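Local coordinates for protein PAN2-PAN3 deadenylation complex catalytic subunit pan2 (PDB 4CZX) that probably acts as the catalytic subunit of a cytoplasmic nuclease that shortens mRNA poly(A) tails, and is represented here by its N-terminal WD40 beta-propeller domain, at residues G192-D197 with A220-Y225; A246-M251 with G288-F293; S162-A167 with V174-P179; L198-D203 with F229-M234. All coordinates share one frame; numbering follows the deposited sequence.

Contact 1. Residues G192-D197 with A220-Y225; sequences GAFIND and AILDPY
The side chains of Phe194 and Leu222 cross at about a right angle where, in one blade of the WD40 beta-propeller, the start of its first strand, 194-200, meets the loop between its second and third strands. Leu222 reaches the aromatic ring at its edge: methyl CD2 lies near the ring plane, 4.0 Å from Phe194 CE2. The neighbouring rim of the ring takes an oblique approach, with Ala220 CB 3.9 Å from Phe194 CE1 and the carbonyl oxygen of Ile221 nearest CZ. Phe194 holds CG between its backbone N and carbonyl carbon (chi1 71°), which swings the ring across to the loop although its CB does not head there.

The same Leu222 methyl also rests on the aliphatic base of the next residue on this side of the strand, Asn196 CB, at 4.0 Å. CG of Asn196 is anti to the backbone N (chi1 -165°), and ND2 of its amide bonds the carbonyl oxygen of Ala247. The first strand is irregular here: Ala193 and Phe194 both face Gly210, and Asn196 and Asp197 both face Cys208, two classic beta bulges.

Polar contact between the segments is indirect. One water accepts from Gly192 N at 3.1 Å and donates to Asp223 OD2 at 2.6 Å. That carboxylate oxygen is gripped twice, because His191 ND1 also bonds to Asp223 OD2.

Contact 2. Residues A246-M251 with G288-F293; sequences AAHVRM and GVVLHF
Val290 O and His248 NE2 share a water, which donates to the carbonyl oxygen at 2.7 Å and lies 2.8 Å from the imidazole nitrogen. This bridge spans two adjacent blades of the WD40 beta-propeller, joining their innermost strands, 248-251 and 290-295, whose short segments run nearly parallel, 15° apart. No direct hydrogen bond links the two strands; side chains fill the seam between the blades.

The imidazole of His248 lies against the backbone of the second strand. Its CE1 comes within 2.9 Å of Leu291 O, while the alpha carbon of His292 sits over one face in a CH-pi contact, 4.3 Å from the ring centroid. The other ring nitrogen, ND1, makes a weak hydrogen bond to Asp197 OD2, while NE2 has the water.

Phe293 carries most of the remaining packing. CG is anti to its backbone N (chi1 174°), directing the ring forward along strand 248-251, from His248 toward Arg250: Phe293 CB lies 3.7 Å from His248 CB, and CE2 lies 3.6 Å from Arg250 CG. The ring also touches Ile260 and Val262 of the neighbouring strand 258-262. The guanidinium of Arg250 is turned 49° from the phenyl plane, and Phe293 O lies over one of its faces, at an angle too poor for a hydrogen bond. NE and the terminal NH1 are held instead by salt bridges to Asp294 and Asp197. Arg250 NH1 additionally donates to Val249 O at 3.0 Å.

Contact 3. Residues S162-A167 with V174-P179; sequences SRYICA and VNILDP
Four backbone hydrogen bonds join Ile165 to Leu177 and Ala167 to Asn175, two for each antiparallel hydrogen-bonded pair. The bond from Asn175 N to Ala167 O is 2.7 Å, and that from Leu177 N to Ile165 O, 2.8 Å, is nearly straight at the hydrogen (170°). The return bond from Ile165 N to Leu177 O is longer, at 3.1 Å. Between these pairs, Cys166 and Ile176 form a non-hydrogen-bonded pair whose side chains lie on the face opposite Ile165, Ala167 and Leu177.

On the face with Ile165 and Ala167, Leu177 CD1 is 4.0 Å from both Ala167 CB and Ile165 CG2. Ile165 keeps CG1 beside its backbone N (chi1 -66°), carrying CD1 to 3.9 Å from Pro179 CA just beyond the strand. Tyr164 lies at the open end of the hairpin. Ile176 CG2 lies 3.6 Å from Tyr164 CB and approaches the ring obliquely, and Pro179 CD meets the ring in its plane at the edge, 4.0 Å from CD1.

This is the central hairpin of a propeller blade within the predicted fourth WD repeat. Strand 156-161 flanks it next to 165-169, and strand 184-189 next to 173-177; Asn175 ties to both, bonding Tyr156 and Gln187. Cys166 and Val174 pack on strand 194-200, the innermost strand of the following blade.

Contact 4. Residues L198-D203 with F229-M234; sequences LDTSND and FDLKNM
Leu231 N donates to Asp203 O at 2.8 Å, the single hydrogen bond between the two segments. The bond is fairly straight at the hydrogen (155°), but the donor stands well above the carbonyl plane, 54° out of it, and does not follow a lone pair.

Other polar bonds shape the turn after the third strand of this propeller blade. Asp230 OD1 accepts from Asn233 N at 3.0 Å, an Asx motif, and more weakly from Lys232 N. The second carboxylate oxygen, OD2, is met on its syn side by Asn233 ND2 at 2.8 Å. Both oxygens are therefore held, which limits rotation of the carboxylate. In the other segment, Thr200 has OG1 anti to its backbone N (chi1 174°), where the hydroxyl bonds Phe204 O and Ser162 OG, and Asp203 OD1 forms a salt bridge with Arg163 NH2.

Leu231 supplies most of the packing, and its carbons lie against oxygens of the other segment. Its CD1 lies 3.6 Å from Thr200 OG1 and equally far from Ser201 O, and the threonine and leucine side chains cross at about a right angle. Leu231 CB rests 3.5 Å from Asp203 O.

The contact brings together the ends of the first and third strands of the blade, 194-200 and 225-230, with strand 204-210 between them. Leu231 packs on Ile205 of that strand and, across the seam between blades, on Tyr164 and on Cys166 of strand 165-169.

Contacts 1 and 4 share strand 194-200 and lie toward its two ends, their centres 19 Å apart. Contact 3 belongs to the preceding blade; contact 2 joins the two blades that follow. Across one seam, Asp197 OD1 meets Arg250 NH1 at 2.9 Å (contacts 1 and 2), and Asp199 OD2 lies 2.7 Å from Met251 N (contacts 4 and 2). Across the other, Arg163 NH2 bridges to Asp203 OD1 at 2.7 Å, and the centres of contacts 3 and 4 are about 9 Å apart. A bound MES, probably from the crystallisation liquor, has its nearest atom about 3 Å from the Asn196 side chain. The metal-dependent exonuclease site belongs to another domain of the protein.

Contact 1. Residues G192-D197 with A220-Y225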
loop_
_atom_site.group_PDB
_atom_site.type_symbol
_atom_site.label_atom_id
_atom_site.label_comp_id
_atom_site.label_asym_id
_atom_site.label_seq_id
_atom_site.Cartn_x
_atom_site.Cartn_y
_atom_site.Cartn_z
ATOM N N GLY A 192 32.422 37.490 8.856
ATOM C CA GLY A 192 33.275 37.287 7.706
ATOM C C GLY A 192 32.716 36.450 6.563
ATOM O O GLY A 192 32.941 36.784 5.405
ATOM N N ALA A 193 32.004 35.365 6.871
ATOM C CA ALA A 193 31.524 34.458 5.820
ATOM C C ALA A 193 30.089 33.985 6.011
ATOM O O ALA A 193 29.413 33.632 5.033
ATOM C CB ALA A 193 32.439 33.242 5.718
ATOM N N PHE A 194 29.628 33.916 7.255
ATOM C CA PHE A 194 28.264 33.448 7.500
ATOM C C PHE A 194 27.648 34.022 8.759
ATOM O O PHE A 194 28.329 34.426 9.699
ATOM C CB PHE A 194 28.198 31.910 7.581
ATOM C CG PHE A 194 28.825 31.334 8.821
ATOM C CD1 PHE A 194 30.199 31.078 8.863
ATOM C CD2 PHE A 194 28.054 31.034 9.935
ATOM C CE1 PHE A 194 30.786 30.550 10.006
ATOM C CE2 PHE A 194 28.631 30.509 11.079
ATOM C CZ PHE A 194 30.006 30.267 11.118
ATOM N N ILE A 195 26.330 33.999 8.752
ATOM C CA ILE A 195 25.504 34.392 9.873
ATOM C C ILE A 195 24.738 33.144 10.285
ATOM O O ILE A 195 24.030 32.567 9.474
ATOM C CB ILE A 195 24.570 35.536 9.477
ATOM C CG1 ILE A 195 25.384 36.842 9.402
ATOM C CG2 ILE A 195 23.409 35.678 10.475
ATOM C CD1 ILE A 195 24.681 37.982 8.722
ATOM N N ASN A 196 24.933 32.698 11.522
ATOM C CA ASN A 196 24.248 31.521 12.035
ATOM C C ASN A 196 22.871 31.863 12.634
ATOM O O ASN A 196 22.012 30.990 12.803
ATOM C CB ASN A 196 25.112 30.832 13.096
ATOM C CG ASN A 196 24.638 29.427 13.393
ATOM O OD1 ASN A 196 24.426 28.642 12.478
ATOM N ND2 ASN A 196 24.439 29.112 14.665
ATOM N N ASP A 197 22.676 33.137 12.960
ATOM C CA ASP A 197 21.434 33.582 13.585
ATOM C C ASP A 197 21.289 35.094 13.477
ATOM O O ASP A 197 22.275 35.838 13.517
ATOM C CB ASP A 197 21.384 33.162 15.061
ATOM C CG ASP A 197 19.943 33.058 15.599
ATOM O OD1 ASP A 197 18.999 33.402 14.859
ATOM O OD2 ASP A 197 19.761 32.613 16.754
ATOM N N ALA A 220 33.767 25.283 10.418
ATOM C CA ALA A 220 33.230 26.631 10.603
ATOM C C ALA A 220 33.283 26.957 12.087
ATOM O O ALA A 220 32.723 26.232 12.912
ATOM C CB ALA A 220 31.792 26.744 10.071
ATOM N N ILE A 221 33.969 28.037 12.427
ATOM C CA ILE A 221 34.103 28.444 13.814
ATOM C C ILE A 221 33.276 29.698 14.097
ATOM O O ILE A 221 33.310 30.664 13.331
ATOM C CB ILE A 221 35.588 28.688 14.153
ATOM C CG1 ILE A 221 36.401 27.443 13.768
ATOM C CG2 ILE A 221 35.769 29.042 15.623
ATOM C CD1 ILE A 221 37.899 27.627 13.844
ATOM N N LEU A 222 32.519 29.673 15.190
ATOM C CA LEU A 222 31.713 30.829 15.597
ATOM C C LEU A 222 32.537 31.933 16.281
ATOM O O LEU A 222 33.561 31.659 16.918
ATOM C CB LEU A 222 30.598 30.376 16.527
ATOM C CG LEU A 222 29.516 29.566 15.820
ATOM C CD1 LEU A 222 28.724 28.753 16.835
ATOM C CD2 LEU A 222 28.603 30.515 15.045
ATOM N N ASP A 223 32.075 33.177 16.159
ATOM C CA ASP A 223 32.769 34.328 16.749
ATOM C C ASP A 223 32.511 34.471 18.252
ATOM O O ASP A 223 31.440 34.108 18.739
ATOM C CB ASP A 223 32.360 35.620 16.034
ATOM C CG ASP A 223 33.000 35.762 14.662
ATOM O OD1 ASP A 223 34.127 35.245 14.455
ATOM O OD2 ASP A 223 32.383 36.402 13.789
ATOM N N PRO A 224 33.493 35.018 18.994
ATOM C CA PRO A 224 33.395 35.202 20.446
ATOM C C PRO A 224 32.611 36.458 20.811
ATOM O O PRO A 224 32.942 37.163 21.779
ATOM C CB PRO A 224 34.862 35.336 20.872
ATOM C CG PRO A 224 35.492 36.010 19.703
ATOM C CD PRO A 224 34.836 35.380 18.496
ATOM N N TYR A 225 31.585 36.753 20.024
ATOM C CA TYR A 225 30.773 37.936 20.257
ATOM C C TYR A 225 29.489 37.875 19.462
ATOM O O TYR A 225 29.366 37.116 18.501
ATOM C CB TYR A 225 31.528 39.216 19.886
ATOM C CG TYR A 225 32.211 39.156 18.538
ATOM C CD1 TYR A 225 31.486 39.273 17.358
ATOM C CD2 TYR A 225 33.590 38.990 18.446
ATOM C CE1 TYR A 225 32.111 39.208 16.117
ATOM C CE2 TYR A 225 34.227 38.928 17.208
ATOM C CZ TYR A 225 33.485 39.041 16.051
ATOM O OH TYR A 225 34.104 38.984 14.823
HETATM O O HOH W 1 33.620 36.798 11.588
#

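Contact 2. Residues A246-M251 with G288-F293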
loop_
_atom_site.group_PDB
_atom_site.type_symbol
_atom_site.label_atom_id
_atom_site.label_comp_id
_atom_site.label_asym_id
_atom_site.label_seq_id
_atom_site.Cartn_x
_atom_site.Cartn_y
_atom_site.Cartn_z
ATOM N N ALA A 246 29.392 32.689 20.353
ATOM C CA ALA A 246 27.957 32.970 20.216
ATOM C C ALA A 246 27.355 32.271 19.017
ATOM O O ALA A 246 27.709 32.569 17.879
ATOM C CB ALA A 246 27.725 34.458 20.120
ATOM N N ALA A 247 26.422 31.360 19.289
ATOM C CA ALA A 247 25.793 30.546 18.255
ATOM C C ALA A 247 24.393 31.063 17.921
ATOM O O ALA A 247 23.994 31.075 16.753
ATOM C CB ALA A 247 25.735 29.094 18.701
ATOM N N HIS A 248 23.653 31.475 18.949
ATOM C CA HIS A 248 22.291 31.975 18.759
ATOM C C HIS A 248 22.008 33.173 19.639
ATOM O O HIS A 248 22.649 33.368 20.686
ATOM C CB HIS A 248 21.262 30.874 19.037
ATOM C CG HIS A 248 21.531 29.619 18.272
ATOM N ND1 HIS A 248 21.199 29.475 16.942
ATOM C CD2 HIS A 248 22.149 28.475 18.637
ATOM C CE1 HIS A 248 21.605 28.290 16.521
ATOM N NE2 HIS A 248 22.179 27.664 17.532
ATOM N N VAL A 249 21.046 33.978 19.197
ATOM C CA VAL A 249 20.672 35.182 19.907
ATOM C C VAL A 249 19.206 35.525 19.648
ATOM O O VAL A 249 18.682 35.345 18.541
ATOM C CB VAL A 249 21.576 36.380 19.514
ATOM C CG1 VAL A 249 21.347 36.781 18.054
ATOM C CG2 VAL A 249 21.376 37.559 20.460
ATOM N N ARG A 250 18.547 35.986 20.701
ATOM C CA ARG A 250 17.201 36.528 20.597
ATOM C C ARG A 250 17.121 37.789 21.430
ATOM O O ARG A 250 17.666 37.839 22.532
ATOM C CB ARG A 250 16.147 35.530 21.083
ATOM C CG ARG A 250 15.919 34.340 20.166
ATOM C CD ARG A 250 15.248 34.765 18.870
ATOM N NE ARG A 250 14.944 33.626 17.997
ATOM C CZ ARG A 250 15.682 33.260 16.957
ATOM N NH1 ARG A 250 16.811 33.905 16.658
ATOM N NH2 ARG A 250 15.304 32.229 16.221
ATOM N N MET A 251 16.429 38.798 20.906
ATOM C CA MET A 251 16.094 39.976 21.703
ATOM C C MET A 251 15.041 39.581 22.722
ATOM O O MET A 251 14.116 38.824 22.407
ATOM C CB MET A 251 15.569 41.114 20.829
ATOM C CG MET A 251 16.606 41.689 19.883
ATOM S SD MET A 251 18.020 42.397 20.752
ATOM C CE MET A 251 17.275 43.735 21.696
ATOM N N GLY A 288 23.180 16.889 23.432
ATOM C CA GLY A 288 24.082 17.123 22.321
ATOM C C GLY A 288 24.474 18.576 22.158
ATOM O O GLY A 288 24.354 19.372 23.089
ATOM N N VAL A 289 24.954 18.908 20.964
ATOM C CA VAL A 289 25.313 20.273 20.609
ATOM C C VAL A 289 24.041 21.067 20.306
ATOM O O VAL A 289 23.187 20.595 19.562
ATOM C CB VAL A 289 26.234 20.301 19.384
ATOM C CG1 VAL A 289 26.515 21.724 18.956
ATOM C CG2 VAL A 289 27.533 19.543 19.675
ATOM N N VAL A 290 23.905 22.257 20.884
ATOM C CA VAL A 290 22.719 23.073 20.628
ATOM C C VAL A 290 22.740 23.548 19.179
ATOM O O VAL A 290 23.768 24.035 18.698
ATOM C CB VAL A 290 22.627 24.288 21.585
ATOM C CG1 VAL A 290 21.396 25.119 21.265
ATOM C CG2 VAL A 290 22.589 23.821 23.026
ATOM N N LEU A 291 21.619 23.368 18.482
ATOM C CA LEU A 291 21.492 23.749 17.071
ATOM C C LEU A 291 20.499 24.876 16.819
ATOM O O LEU A 291 20.632 25.611 15.834
ATOM C CB LEU A 291 21.057 22.550 16.228
ATOM C CG LEU A 291 22.061 21.414 16.054
ATOM C CD1 LEU A 291 21.451 20.366 15.147
ATOM C CD2 LEU A 291 23.376 21.923 15.485
ATOM N N HIS A 292 19.470 24.966 17.663
ATOM C CA HIS A 292 18.442 25.999 17.506
ATOM C C HIS A 292 17.977 26.524 18.846
ATOM O O HIS A 292 18.054 25.833 19.862
ATOM C CB HIS A 292 17.224 25.471 16.715
ATOM C CG HIS A 292 17.593 24.737 15.470
ATOM N ND1 HIS A 292 18.024 25.375 14.327
ATOM C CD2 HIS A 292 17.593 23.412 15.189
ATOM C CE1 HIS A 292 18.316 24.469 13.407
ATOM N NE2 HIS A 292 18.050 23.271 13.900
ATOM N N PHE A 293 17.474 27.752 18.818
ATOM C CA PHE A 293 17.069 28.476 20.014
ATOM C C PHE A 293 15.909 29.424 19.702
ATOM O O PHE A 293 15.872 30.034 18.632
ATOM C CB PHE A 293 18.262 29.264 20.589
ATOM C CG PHE A 293 17.902 30.147 21.741
ATOM C CD1 PHE A 293 17.532 29.595 22.958
ATOM C CD2 PHE A 293 17.930 31.529 21.610
ATOM C CE1 PHE A 293 17.203 30.402 24.029
ATOM C CE2 PHE A 293 17.597 32.349 22.684
ATOM C CZ PHE A 293 17.225 31.782 23.887
HETATM O O HOH W 2 24.353 26.055 16.964
#

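Contact 3. Residues S162-A167 with V174-P179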
loop_
_atom_site.group_PDB
_atom_site.type_symbol
_atom_site.label_atom_id
_atom_site.label_comp_id
_atom_site.label_asym_id
_atom_site.label_seq_id
_atom_site.Cartn_x
_atom_site.Cartn_y
_atom_site.Cartn_z
ATOM N N SER A 162 11.210 44.274 11.446
ATOM C CA SER A 162 10.987 45.023 12.677
ATOM C C SER A 162 10.611 46.431 12.275
ATOM O O SER A 162 9.460 46.694 11.923
ATOM C CB SER A 162 12.221 45.015 13.585
ATOM O OG SER A 162 13.404 45.368 12.876
ATOM N N ARG A 163 11.587 47.331 12.321
ATOM C CA ARG A 163 11.438 48.680 11.781
ATOM C C ARG A 163 11.623 48.621 10.264
ATOM O O ARG A 163 10.962 49.334 9.510
ATOM C CB ARG A 163 12.457 49.632 12.418
ATOM C CG ARG A 163 12.255 51.093 12.043
ATOM C CD ARG A 163 13.362 51.998 12.597
ATOM N NE ARG A 163 13.508 51.907 14.048
ATOM C CZ ARG A 163 13.102 52.840 14.904
ATOM N NH1 ARG A 163 12.513 53.943 14.458
ATOM N NH2 ARG A 163 13.286 52.669 16.209
ATOM N N TYR A 164 12.546 47.759 9.848
ATOM C CA TYR A 164 12.865 47.502 8.445
ATOM C C TYR A 164 12.959 46.002 8.281
ATOM O O TYR A 164 12.960 45.271 9.270
ATOM C CB TYR A 164 14.197 48.147 8.027
ATOM C CG TYR A 164 14.316 49.621 8.343
ATOM C CD1 TYR A 164 13.575 50.564 7.643
ATOM C CD2 TYR A 164 15.164 50.064 9.343
ATOM C CE1 TYR A 164 13.673 51.911 7.934
ATOM C CE2 TYR A 164 15.277 51.409 9.643
ATOM C CZ TYR A 164 14.531 52.329 8.932
ATOM O OH TYR A 164 14.635 53.666 9.225
ATOM N N ILE A 165 13.067 45.538 7.042
ATOM C CA ILE A 165 13.329 44.129 6.804
ATOM C C ILE A 165 14.830 43.904 6.924
ATOM O O ILE A 165 15.602 44.424 6.127
ATOM C CB ILE A 165 12.825 43.667 5.420
ATOM C CG1 ILE A 165 11.296 43.751 5.363
ATOM C CG2 ILE A 165 13.284 42.243 5.119
ATOM C CD1 ILE A 165 10.727 43.516 3.976
ATOM N N CYS A 166 15.234 43.148 7.938
ATOM C CA CYS A 166 16.645 42.867 8.138
ATOM C C CYS A 166 16.973 41.547 7.478
ATOM O O CYS A 166 16.407 40.493 7.804
ATOM C CB CYS A 166 17.005 42.857 9.619
ATOM S SG CYS A 166 16.610 44.418 10.448
ATOM N N ALA A 167 17.903 41.623 6.536
ATOM C CA ALA A 167 18.131 40.541 5.593
ATOM C C ALA A 167 19.568 40.046 5.664
ATOM O O ALA A 167 20.482 40.717 5.186
ATOM C CB ALA A 167 17.801 41.009 4.187
ATOM N N VAL A 174 24.595 41.997 6.401
ATOM C CA VAL A 174 23.178 42.229 6.605
ATOM C C VAL A 174 22.720 43.389 5.733
ATOM O O VAL A 174 23.277 44.479 5.811
ATOM C CB VAL A 174 22.868 42.531 8.073
ATOM C CG1 VAL A 174 21.376 42.891 8.240
ATOM C CG2 VAL A 174 23.217 41.329 8.924
ATOM N N ASN A 175 21.727 43.144 4.880
ATOM C CA ASN A 175 21.087 44.234 4.144
ATOM C C ASN A 175 19.866 44.735 4.904
ATOM O O ASN A 175 19.030 43.942 5.330
ATOM C CB ASN A 175 20.665 43.793 2.736
ATOM C CG ASN A 175 21.841 43.540 1.823
ATOM O OD1 ASN A 175 22.937 44.057 2.041
ATOM N ND2 ASN A 175 21.616 42.752 0.782
ATOM N N ILE A 176 19.768 46.047 5.070
ATOM C CA ILE A 176 18.589 46.637 5.678
ATOM C C ILE A 176 17.683 47.132 4.560
ATOM O O ILE A 176 18.011 48.086 3.852
ATOM C CB ILE A 176 18.966 47.772 6.634
ATOM C CG1 ILE A 176 19.978 47.257 7.656
ATOM C CG2 ILE A 176 17.726 48.347 7.334
ATOM C CD1 ILE A 176 20.621 48.344 8.453
ATOM N N LEU A 177 16.549 46.462 4.402
ATOM C CA LEU A 177 15.661 46.700 3.271
ATOM C C LEU A 177 14.455 47.551 3.638
ATOM O O LEU A 177 13.819 47.331 4.669
ATOM C CB LEU A 177 15.161 45.377 2.694
ATOM C CG LEU A 177 16.155 44.272 2.363
ATOM C CD1 LEU A 177 15.378 43.089 1.784
ATOM C CD2 LEU A 177 17.196 44.767 1.386
ATOM N N ASP A 178 14.144 48.518 2.784
ATOM C CA ASP A 178 12.919 49.284 2.937
ATOM C C ASP A 178 11.739 48.309 2.858
ATOM O O ASP A 178 11.632 47.520 1.916
ATOM C CB ASP A 178 12.815 50.362 1.863
ATOM C CG ASP A 178 11.600 51.252 2.049
ATOM O OD1 ASP A 178 10.477 50.792 1.744
ATOM O OD2 ASP A 178 11.776 52.399 2.499
ATOM N N PRO A 179 10.862 48.327 3.871
ATOM C CA PRO A 179 9.789 47.324 3.913
ATOM C C PRO A 179 8.695 47.552 2.875
ATOM O O PRO A 179 7.920 46.640 2.605
ATOM C CB PRO A 179 9.232 47.472 5.330
ATOM C CG PRO A 179 9.531 48.888 5.699
ATOM C CD PRO A 179 10.853 49.209 5.050
#

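Contact 4. Residues L198-D203 with F229-M234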
loop_
_atom_site.group_PDB
_atom_site.type_symbol
_atom_site.label_atom_id
_atom_site.label_comp_id
_atom_site.label_asym_id
_atom_site.label_seq_id
_atom_site.Cartn_x
_atom_site.Cartn_y
_atom_site.Cartn_z
ATOM N N LEU A 198 20.044 35.546 13.365
ATOM C CA LEU A 198 19.726 36.965 13.340
ATOM C C LEU A 198 18.424 37.191 14.101
ATOM O O LEU A 198 17.466 36.442 13.927
ATOM C CB LEU A 198 19.602 37.481 11.893
ATOM C CG LEU A 198 19.242 38.978 11.751
ATOM C CD1 LEU A 198 19.861 39.603 10.504
ATOM C CD2 LEU A 198 17.731 39.232 11.752
ATOM N N ASP A 199 18.397 38.216 14.944
ATOM C CA ASP A 199 17.136 38.691 15.509
ATOM C C ASP A 199 17.139 40.203 15.460
ATOM O O ASP A 199 18.192 40.828 15.305
ATOM C CB ASP A 199 16.923 38.190 16.944
ATOM C CG ASP A 199 15.451 38.252 17.365
ATOM O OD1 ASP A 199 14.597 38.414 16.470
ATOM O OD2 ASP A 199 15.158 38.142 18.572
ATOM N N THR A 200 15.960 40.803 15.590
ATOM C CA THR A 200 15.870 42.245 15.547
ATOM C C THR A 200 14.630 42.721 16.293
ATOM O O THR A 200 13.609 42.040 16.299
ATOM C CB THR A 200 15.863 42.767 14.075
ATOM O OG1 THR A 200 15.627 44.177 14.063
ATOM C CG2 THR A 200 14.784 42.074 13.240
ATOM N N SER A 201 14.773 43.867 16.953
ATOM C CA SER A 201 13.673 44.621 17.541
ATOM C C SER A 201 13.558 45.900 16.733
ATOM O O SER A 201 14.325 46.095 15.791
ATOM C CB SER A 201 13.942 44.925 19.012
ATOM O OG SER A 201 15.081 45.767 19.158
ATOM N N ASN A 202 12.638 46.790 17.092
ATOM C CA ASN A 202 12.516 48.029 16.336
ATOM C C ASN A 202 13.781 48.883 16.474
ATOM O O ASN A 202 14.038 49.741 15.633
ATOM C CB ASN A 202 11.268 48.839 16.769
ATOM C CG ASN A 202 9.959 48.178 16.335
ATOM O OD1 ASN A 202 9.913 47.438 15.344
ATOM N ND2 ASN A 202 8.888 48.439 17.081
ATOM N N ASP A 203 14.581 48.641 17.515
ATOM C CA ASP A 203 15.766 49.470 17.755
ATOM C C ASP A 203 17.119 48.804 17.465
ATOM O O ASP A 203 18.137 49.500 17.365
ATOM C CB ASP A 203 15.783 49.970 19.199
ATOM C CG ASP A 203 14.629 50.902 19.505
ATOM O OD1 ASP A 203 14.064 51.501 18.559
ATOM O OD2 ASP A 203 14.299 51.034 20.700
ATOM N N PHE A 229 23.727 46.173 15.856
ATOM C CA PHE A 229 23.479 47.315 14.984
ATOM C C PHE A 229 22.313 48.152 15.512
ATOM O O PHE A 229 21.286 47.604 15.907
ATOM C CB PHE A 229 23.189 46.841 13.553
ATOM C CG PHE A 229 23.128 47.955 12.545
ATOM C CD1 PHE A 229 24.276 48.365 11.887
ATOM C CD2 PHE A 229 21.922 48.577 12.242
ATOM C CE1 PHE A 229 24.236 49.384 10.956
ATOM C CE2 PHE A 229 21.875 49.606 11.314
ATOM C CZ PHE A 229 23.047 50.010 10.669
ATOM N N ASP A 230 22.494 49.470 15.514
ATOM C CA ASP A 230 21.496 50.430 15.983
ATOM C C ASP A 230 20.528 50.762 14.859
ATOM O O ASP A 230 20.892 51.467 13.927
ATOM C CB ASP A 230 22.201 51.698 16.489
ATOM C CG ASP A 230 21.236 52.775 17.005
ATOM O OD1 ASP A 230 20.000 52.688 16.811
ATOM O OD2 ASP A 230 21.752 53.739 17.607
ATOM N N LEU A 231 19.296 50.266 14.951
ATOM C CA LEU A 231 18.319 50.441 13.878
ATOM C C LEU A 231 17.693 51.830 13.894
ATOM O O LEU A 231 17.251 52.336 12.861
ATOM C CB LEU A 231 17.209 49.383 13.968
ATOM C CG LEU A 231 17.258 48.217 12.983
ATOM C CD1 LEU A 231 15.897 47.542 12.876
ATOM C CD2 LEU A 231 17.773 48.651 11.606
ATOM N N LYS A 232 17.659 52.442 15.073
ATOM C CA LYS A 232 17.065 53.755 15.238
ATOM C C LYS A 232 17.911 54.806 14.527
ATOM O O LYS A 232 17.401 55.611 13.749
ATOM C CB LYS A 232 16.918 54.083 16.728
ATOM C CG LYS A 232 16.067 55.307 17.041
ATOM C CD LYS A 232 16.143 55.645 18.526
ATOM C CE LYS A 232 15.513 56.996 18.835
ATOM N NZ LYS A 232 14.055 57.017 18.526
ATOM N N ASN A 233 19.213 54.773 14.779
ATOM C CA ASN A 233 20.123 55.752 14.203
ATOM C C ASN A 233 20.979 55.198 13.063
ATOM O O ASN A 233 21.899 55.870 12.596
ATOM C CB ASN A 233 21.017 56.328 15.307
ATOM C CG ASN A 233 20.216 56.819 16.506
ATOM O OD1 ASN A 233 19.588 57.877 16.455
ATOM N ND2 ASN A 233 20.229 56.046 17.588
ATOM N N MET A 234 20.672 53.972 12.636
ATOM C CA MET A 234 21.319 53.317 11.489
ATOM C C MET A 234 22.845 53.317 11.518
ATOM O O MET A 234 23.485 53.741 10.558
ATOM C CB MET A 234 20.848 53.955 10.180
ATOM C CG MET A 234 19.370 53.738 9.887
ATOM S SD MET A 234 18.978 52.005 9.566
ATOM C CE MET A 234 19.397 51.875 7.833
#